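Local coordinates for conserved hypothetical secreted protein (Helicobacter pylori, PDB 4RNZ) that is a cell shape-determining M23-family metallopeptidase that carries a zinc ion and probably cleaves peptide bonds in peptidoglycan, at residues A[45-50]-A[56-61]; A[13-18]-A[68-73]. All coordinates share one frame; numbering follows the deposited sequence.

Contact 1 (A[45-50]-A[56-61]); sequences YYTLRD and IQALIP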
loop_
_atom_site.group_PDB
_atom_site.type_symbol
_atom_site.label_atom_id
_atom_site.label_comp_id
_atom_site.label_asym_id
_atom_site.label_seq_id
_atom_site.Cartn_x
_atom_site.Cartn_y
_atom_site.Cartn_z
ATOM N N TYR A 45 -1.758 16.992 -0.139
ATOM C CA TYR A 45 -3.160 17.352 -0.185
ATOM C C TYR A 45 -3.281 18.732 -0.805
ATOM O O TYR A 45 -2.269 19.416 -1.028
ATOM C CB TYR A 45 -3.820 17.295 1.204
ATOM C CG TYR A 45 -3.343 18.328 2.209
ATOM C CD1 TYR A 45 -2.057 18.258 2.775
ATOM C CD2 TYR A 45 -4.193 19.356 2.634
ATOM C CE1 TYR A 45 -1.625 19.206 3.703
ATOM C CE2 TYR A 45 -3.765 20.309 3.560
ATOM C CZ TYR A 45 -2.489 20.230 4.085
ATOM O OH TYR A 45 -2.079 21.157 5.002
ATOM N N TYR A 46 -4.519 19.139 -1.044
ATOM C CA TYR A 46 -4.789 20.360 -1.791
ATOM C C TYR A 46 -5.831 21.195 -1.075
ATOM O O TYR A 46 -6.836 20.674 -0.580
ATOM C CB TYR A 46 -5.257 20.041 -3.209
ATOM C CG TYR A 46 -4.287 19.158 -3.977
ATOM C CD1 TYR A 46 -4.338 17.773 -3.848
ATOM C CD2 TYR A 46 -3.292 19.708 -4.802
ATOM C CE1 TYR A 46 -3.436 16.959 -4.521
ATOM C CE2 TYR A 46 -2.400 18.897 -5.494
ATOM C CZ TYR A 46 -2.481 17.518 -5.344
ATOM O OH TYR A 46 -1.616 16.671 -5.997
ATOM N N THR A 47 -5.584 22.500 -1.039
ATOM C CA THR A 47 -6.511 23.442 -0.439
ATOM C C THR A 47 -6.754 24.665 -1.338
ATOM O O THR A 47 -5.921 25.044 -2.186
ATOM C CB THR A 47 -6.027 23.937 0.937
ATOM O OG1 THR A 47 -4.817 24.695 0.798
ATOM C CG2 THR A 47 -5.818 22.789 1.901
ATOM N N LEU A 48 -7.923 25.265 -1.139
ATOM C CA LEU A 48 -8.297 26.502 -1.811
ATOM C C LEU A 48 -8.897 27.409 -0.762
ATOM O O LEU A 48 -9.810 26.986 -0.014
ATOM C CB LEU A 48 -9.333 26.260 -2.901
ATOM C CG LEU A 48 -9.746 27.516 -3.696
ATOM C CD1 LEU A 48 -8.612 28.047 -4.557
ATOM C CD2 LEU A 48 -10.968 27.224 -4.547
ATOM N N ARG A 49 -8.408 28.646 -0.722
ATOM C CA ARG A 49 -8.859 29.626 0.260
ATOM C C ARG A 49 -9.415 30.857 -0.470
ATOM O O ARG A 49 -9.019 31.118 -1.600
ATOM C CB ARG A 49 -7.681 29.990 1.165
ATOM C CG ARG A 49 -7.287 28.861 2.114
ATOM C CD ARG A 49 -6.058 29.150 2.937
ATOM N NE ARG A 49 -5.662 27.949 3.669
ATOM C CZ ARG A 49 -6.218 27.521 4.803
ATOM N NH1 ARG A 49 -7.206 28.199 5.384
ATOM N NH2 ARG A 49 -5.794 26.398 5.371
ATOM N N ASP A 50 -10.347 31.590 0.150
ATOM C CA ASP A 50 -10.861 32.859 -0.447
ATOM C C ASP A 50 -9.935 34.024 -0.098
ATOM O O ASP A 50 -8.858 33.814 0.463
ATOM C CB ASP A 50 -12.298 33.166 0.003
ATOM C CG ASP A 50 -12.399 33.442 1.486
ATOM O OD1 ASP A 50 -11.360 33.683 2.150
ATOM O OD2 ASP A 50 -13.529 33.393 1.999
ATOM N N ILE A 56 -12.070 27.197 1.756
ATOM C CA ILE A 56 -13.328 26.925 1.075
ATOM C C ILE A 56 -13.351 25.573 0.375
ATOM O O ILE A 56 -14.412 25.106 0.016
ATOM C CB ILE A 56 -13.712 28.056 0.099
ATOM C CG1 ILE A 56 -12.806 28.057 -1.138
ATOM C CG2 ILE A 56 -13.704 29.400 0.838
ATOM C CD1 ILE A 56 -12.937 29.288 -2.004
ATOM N N GLN A 57 -12.184 24.959 0.169
ATOM C CA GLN A 57 -12.102 23.597 -0.360
ATOM C C GLN A 57 -10.843 22.893 0.076
ATOM O O GLN A 57 -9.800 23.519 0.240
ATOM C CB GLN A 57 -12.105 23.589 -1.869
ATOM C CG GLN A 57 -13.463 23.709 -2.479
ATOM C CD GLN A 57 -13.406 23.251 -3.893
ATOM O OE1 GLN A 57 -13.771 22.117 -4.209
ATOM N NE2 GLN A 57 -12.872 24.104 -4.754
ATOM N N ALA A 58 -10.953 21.577 0.228
ATOM C CA ALA A 58 -9.791 20.731 0.473
ATOM C C ALA A 58 -9.997 19.352 -0.131
ATOM O O ALA A 58 -11.122 18.798 -0.109
ATOM C CB ALA A 58 -9.525 20.613 1.951
ATOM N N LEU A 59 -8.895 18.809 -0.666
ATOM C CA LEU A 59 -8.861 17.468 -1.194
ATOM C C LEU A 59 -7.721 16.753 -0.466
ATOM O O LEU A 59 -6.554 17.145 -0.596
ATOM C CB LEU A 59 -8.636 17.468 -2.698
ATOM C CG LEU A 59 -9.731 18.104 -3.562
ATOM C CD1 LEU A 59 -9.249 18.186 -5.001
ATOM C CD2 LEU A 59 -11.039 17.327 -3.474
ATOM N N ILE A 60 -8.090 15.746 0.319
ATOM C CA ILE A 60 -7.182 15.057 1.229
ATOM C C ILE A 60 -7.264 13.549 0.963
ATOM O O ILE A 60 -8.291 12.918 1.215
ATOM C CB ILE A 60 -7.543 15.333 2.697
ATOM C CG1 ILE A 60 -7.510 16.848 2.999
ATOM C CG2 ILE A 60 -6.588 14.603 3.633
ATOM C CD1 ILE A 60 -8.240 17.217 4.296
ATOM N N PRO A 61 -6.191 12.964 0.417
ATOM C CA PRO A 61 -6.284 11.563 0.032
ATOM C C PRO A 61 -6.333 10.666 1.254
ATOM O O PRO A 61 -5.629 10.933 2.214
ATOM C CB PRO A 61 -4.972 11.312 -0.718
ATOM C CG PRO A 61 -4.399 12.650 -1.009
ATOM C CD PRO A 61 -4.893 13.553 0.064
#
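The carbonyl oxygen of Leu48 is gripped by two successive backbone N-H groups of the facing strand. Ile56 N lies 2.9 Å from Leu48 O, in the carbonyl plane. Gln57 N comes to Leu48 O at 3.1 Å, tilted 16° from that plane. One residue thus faces two, a classic beta bulge. Leu48 N returns a bond to Gln57 O at 2.9 Å; beyond the bulge the pairing is regular, Tyr46 and Leu59 forming the next hydrogen-bonded pair. Between these lies the non-hydrogen-bonded pair Thr47 and Ala58, where the small side chain of Ala58 and the beta-branched Thr47, both buried, fit the close approach of the two strands.

At the bulge, CG1 of Ile56 sits between its backbone N and carbonyl carbon (chi1 72°), and the branch reaches across so that its CD1 meets Leu48 CD2 at 3.8 Å. Leu48 also runs alongside Gln57, whose amide oxygen is bound by His69 of the next strand. At the other end Tyr45 CB rests 4.1 Å from Ile60 CG1, while the Tyr45 ring meets Trp6 edge-to-face. Segments 45-49 and 56-61 run antiparallel (178°) within the beta hairpin of strands 44-49 and 55-61, the bulge lying near its turn.

Contact 2 (A[13-18]-A[68-73]); sequences GFLEKN and IHIYKK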
loop_
_atom_site.group_PDB
_atom_site.type_symbol
_atom_site.label_atom_id
_atom_site.label_comp_id
_atom_site.label_asym_id
_atom_site.label_seq_id
_atom_site.Cartn_x
_atom_site.Cartn_y
_atom_site.Cartn_z
ATOM N N GLY A 13 -8.515 17.791 13.988
ATOM C CA GLY A 13 -7.548 18.845 14.182
ATOM C C GLY A 13 -7.500 19.766 12.988
ATOM O O GLY A 13 -7.356 20.958 13.153
ATOM N N PHE A 14 -7.628 19.225 11.768
ATOM C CA PHE A 14 -7.634 20.074 10.582
ATOM C C PHE A 14 -8.888 20.970 10.561
ATOM O O PHE A 14 -8.827 22.153 10.194
ATOM C CB PHE A 14 -7.533 19.200 9.316
ATOM C CG PHE A 14 -7.512 19.971 8.037
ATOM C CD1 PHE A 14 -6.327 20.519 7.554
ATOM C CD2 PHE A 14 -8.672 20.135 7.296
ATOM C CE1 PHE A 14 -6.321 21.227 6.368
ATOM C CE2 PHE A 14 -8.664 20.842 6.108
ATOM C CZ PHE A 14 -7.498 21.395 5.643
ATOM N N LEU A 15 -10.024 20.402 10.937
ATOM C CA LEU A 15 -11.266 21.175 10.961
ATOM C C LEU A 15 -11.149 22.331 11.951
ATOM O O LEU A 15 -11.437 23.487 11.616
ATOM C CB LEU A 15 -12.440 20.295 11.333
ATOM C CG LEU A 15 -12.795 19.168 10.375
ATOM C CD1 LEU A 15 -14.110 18.555 10.809
ATOM C CD2 LEU A 15 -12.902 19.693 8.947
ATOM N N GLU A 16 -10.705 21.998 13.158
ATOM C CA GLU A 16 -10.440 22.979 14.247
ATOM C C GLU A 16 -9.487 24.083 13.809
ATOM O O GLU A 16 -9.792 25.257 13.922
ATOM C CB GLU A 16 -9.862 22.249 15.476
ATOM C CG GLU A 16 -9.363 23.144 16.610
ATOM C CD GLU A 16 -8.938 22.352 17.842
ATOM O OE1 GLU A 16 -8.105 21.421 17.703
ATOM O OE2 GLU A 16 -9.444 22.650 18.950
ATOM N N LYS A 17 -8.342 23.704 13.253
ATOM C CA LYS A 17 -7.350 24.697 12.813
ATOM C C LYS A 17 -7.885 25.674 11.791
ATOM O O LYS A 17 -7.441 26.818 11.729
ATOM C CB LYS A 17 -6.115 23.998 12.234
ATOM C CG LYS A 17 -4.885 24.879 12.162
ATOM C CD LYS A 17 -3.677 24.160 12.756
ATOM C CE LYS A 17 -2.491 25.098 12.938
ATOM N NZ LYS A 17 -1.890 25.480 11.633
ATOM N N ASN A 18 -8.822 25.218 10.970
ATOM C CA ASN A 18 -9.389 26.044 9.931
ATOM C C ASN A 18 -10.787 26.536 10.240
ATOM O O ASN A 18 -11.466 26.979 9.346
ATOM C CB ASN A 18 -9.383 25.275 8.604
ATOM C CG ASN A 18 -7.983 25.079 8.081
ATOM O OD1 ASN A 18 -7.394 26.002 7.526
ATOM N ND2 ASN A 18 -7.418 23.899 8.309
ATOM N N ILE A 68 -10.948 12.668 0.724
ATOM C CA ILE A 68 -11.942 13.486 1.379
ATOM C C ILE A 68 -12.031 14.789 0.604
ATOM O O ILE A 68 -11.013 15.433 0.375
ATOM C CB ILE A 68 -11.497 13.827 2.805
ATOM C CG1 ILE A 68 -11.594 12.582 3.679
ATOM C CG2 ILE A 68 -12.324 14.973 3.398
ATOM C CD1 ILE A 68 -10.911 12.761 5.022
ATOM N N HIS A 69 -13.245 15.171 0.234
ATOM C CA HIS A 69 -13.509 16.494 -0.315
ATOM C C HIS A 69 -14.325 17.316 0.681
ATOM O O HIS A 69 -15.485 16.986 0.961
ATOM C CB HIS A 69 -14.282 16.351 -1.626
ATOM C CG HIS A 69 -14.555 17.652 -2.325
ATOM N ND1 HIS A 69 -15.625 17.828 -3.190
ATOM C CD2 HIS A 69 -13.906 18.841 -2.282
ATOM C CE1 HIS A 69 -15.627 19.074 -3.633
ATOM N NE2 HIS A 69 -14.582 19.701 -3.119
ATOM N N ILE A 70 -13.715 18.373 1.210
ATOM C CA ILE A 70 -14.395 19.328 2.075
ATOM C C ILE A 70 -14.645 20.579 1.274
ATOM O O ILE A 70 -13.728 21.096 0.615
ATOM C CB ILE A 70 -13.550 19.719 3.300
ATOM C CG1 ILE A 70 -13.452 18.525 4.261
ATOM C CG2 ILE A 70 -14.138 20.931 4.014
ATOM C CD1 ILE A 70 -12.287 18.604 5.214
ATOM N N TYR A 71 -15.884 21.064 1.302
ATOM C CA TYR A 71 -16.185 22.291 0.554
ATOM C C TYR A 71 -17.276 23.074 1.249
ATOM O O TYR A 71 -18.166 22.496 1.893
ATOM C CB TYR A 71 -16.584 22.009 -0.893
ATOM C CG TYR A 71 -17.714 21.033 -1.022
ATOM C CD1 TYR A 71 -17.472 19.668 -0.952
ATOM C CD2 TYR A 71 -19.036 21.458 -1.188
ATOM C CE1 TYR A 71 -18.497 18.758 -1.060
ATOM C CE2 TYR A 71 -20.064 20.541 -1.294
ATOM C CZ TYR A 71 -19.781 19.195 -1.229
ATOM O OH TYR A 71 -20.768 18.259 -1.315
ATOM N N LYS A 72 -17.154 24.389 1.148
ATOM C CA LYS A 72 -18.156 25.310 1.673
ATOM C C LYS A 72 -19.183 25.574 0.583
ATOM O O LYS A 72 -18.809 25.967 -0.512
ATOM C CB LYS A 72 -17.490 26.613 2.098
ATOM C CG LYS A 72 -18.445 27.526 2.843
ATOM C CD LYS A 72 -17.756 28.743 3.426
ATOM C CE LYS A 72 -18.771 29.552 4.219
ATOM N NZ LYS A 72 -18.079 30.547 5.073
ATOM N N LYS A 73 -20.464 25.313 0.859
ATOM C CA LYS A 73 -21.538 25.684 -0.071
ATOM C C LYS A 73 -22.575 26.537 0.670
ATOM O O LYS A 73 -23.145 26.107 1.683
ATOM C CB LYS A 73 -22.176 24.452 -0.719
ATOM C CG LYS A 73 -23.494 24.712 -1.436
ATOM C CD LYS A 73 -23.711 23.840 -2.674
ATOM C CE LYS A 73 -23.596 22.346 -2.395
ATOM N NZ LYS A 73 -24.624 21.834 -1.446
#
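Leu15 and Ile70 approach each other through side chains whose first torsions are alike: in each, the gamma carbon that leads to the contact, CG of Leu15 (chi1 -64°) and CG1 of Ile70 (chi1 -70°), stands beside the backbone N and opposite the carbonyl carbon. The Ile70 chain then extends from the strand toward the helix, and its terminal methyl CD1 meets the CD2 branch of Leu15 at 3.9 Å. The two side chains slant across one another instead of running alongside. Phe14 joins more loosely, its CE2 being 4.4 Å from the same Ile70 CD1, which reaches the ring at an oblique angle. One methyl is therefore shared by two residues of the helix. With the backbones well apart, no hydrogen bond crosses the contact, and it is wholly apolar; leucine, phenylalanine and isoleucine, all buried here, suit a contact made by carbon alone.

The helix end beside it is tied together by Asn18, the first residue to leave helical geometry. Its ND2 donates to Phe14 O at 2.9 Å, while its backbone N reaches that oxygen at 3.2 Å from the opposite face of the carbonyl plane. Asn18 ND2 also stands 3.4 Å above the centre of the Phe14 ring, covering one face, and Arg49 binds the amide's OD1. A short polar side chain suits this place because it can fold back onto the last turn while its other end meets the sheet. Phe14 continues onto Trp6 and Ile60, and Leu15 onto Leu24 and Tyr25 of helix 23-26. This is the hydrophobic packing of a helix against one face of an antiparallel sheet, here within the Csd3 N-terminal region.

The centres of contact 1 and contact 2 lie about 8 Å apart, both in the Csd3 N-terminal region and away from the zinc and nickel sites. In chain order helix 11-17 comes first, then strands 44-49, 55-61 and 66-73, which nests contact 1 inside the loop closed by contact 2. The three strands are consecutive neighbours in one five-stranded antiparallel sheet: contact 1 pairs its second and third strands, and contact 2 lays the helix on the fourth. Ile60 O and Ile68 N, 2.7 Å apart, probably form a hydrogen bond joining the two contacts through the sheet. The chain between helix 11-17 and strand 44-49 carries Glu34, a zinc ligand, so this helix-and-sheet unit belongs to the region that supplies it.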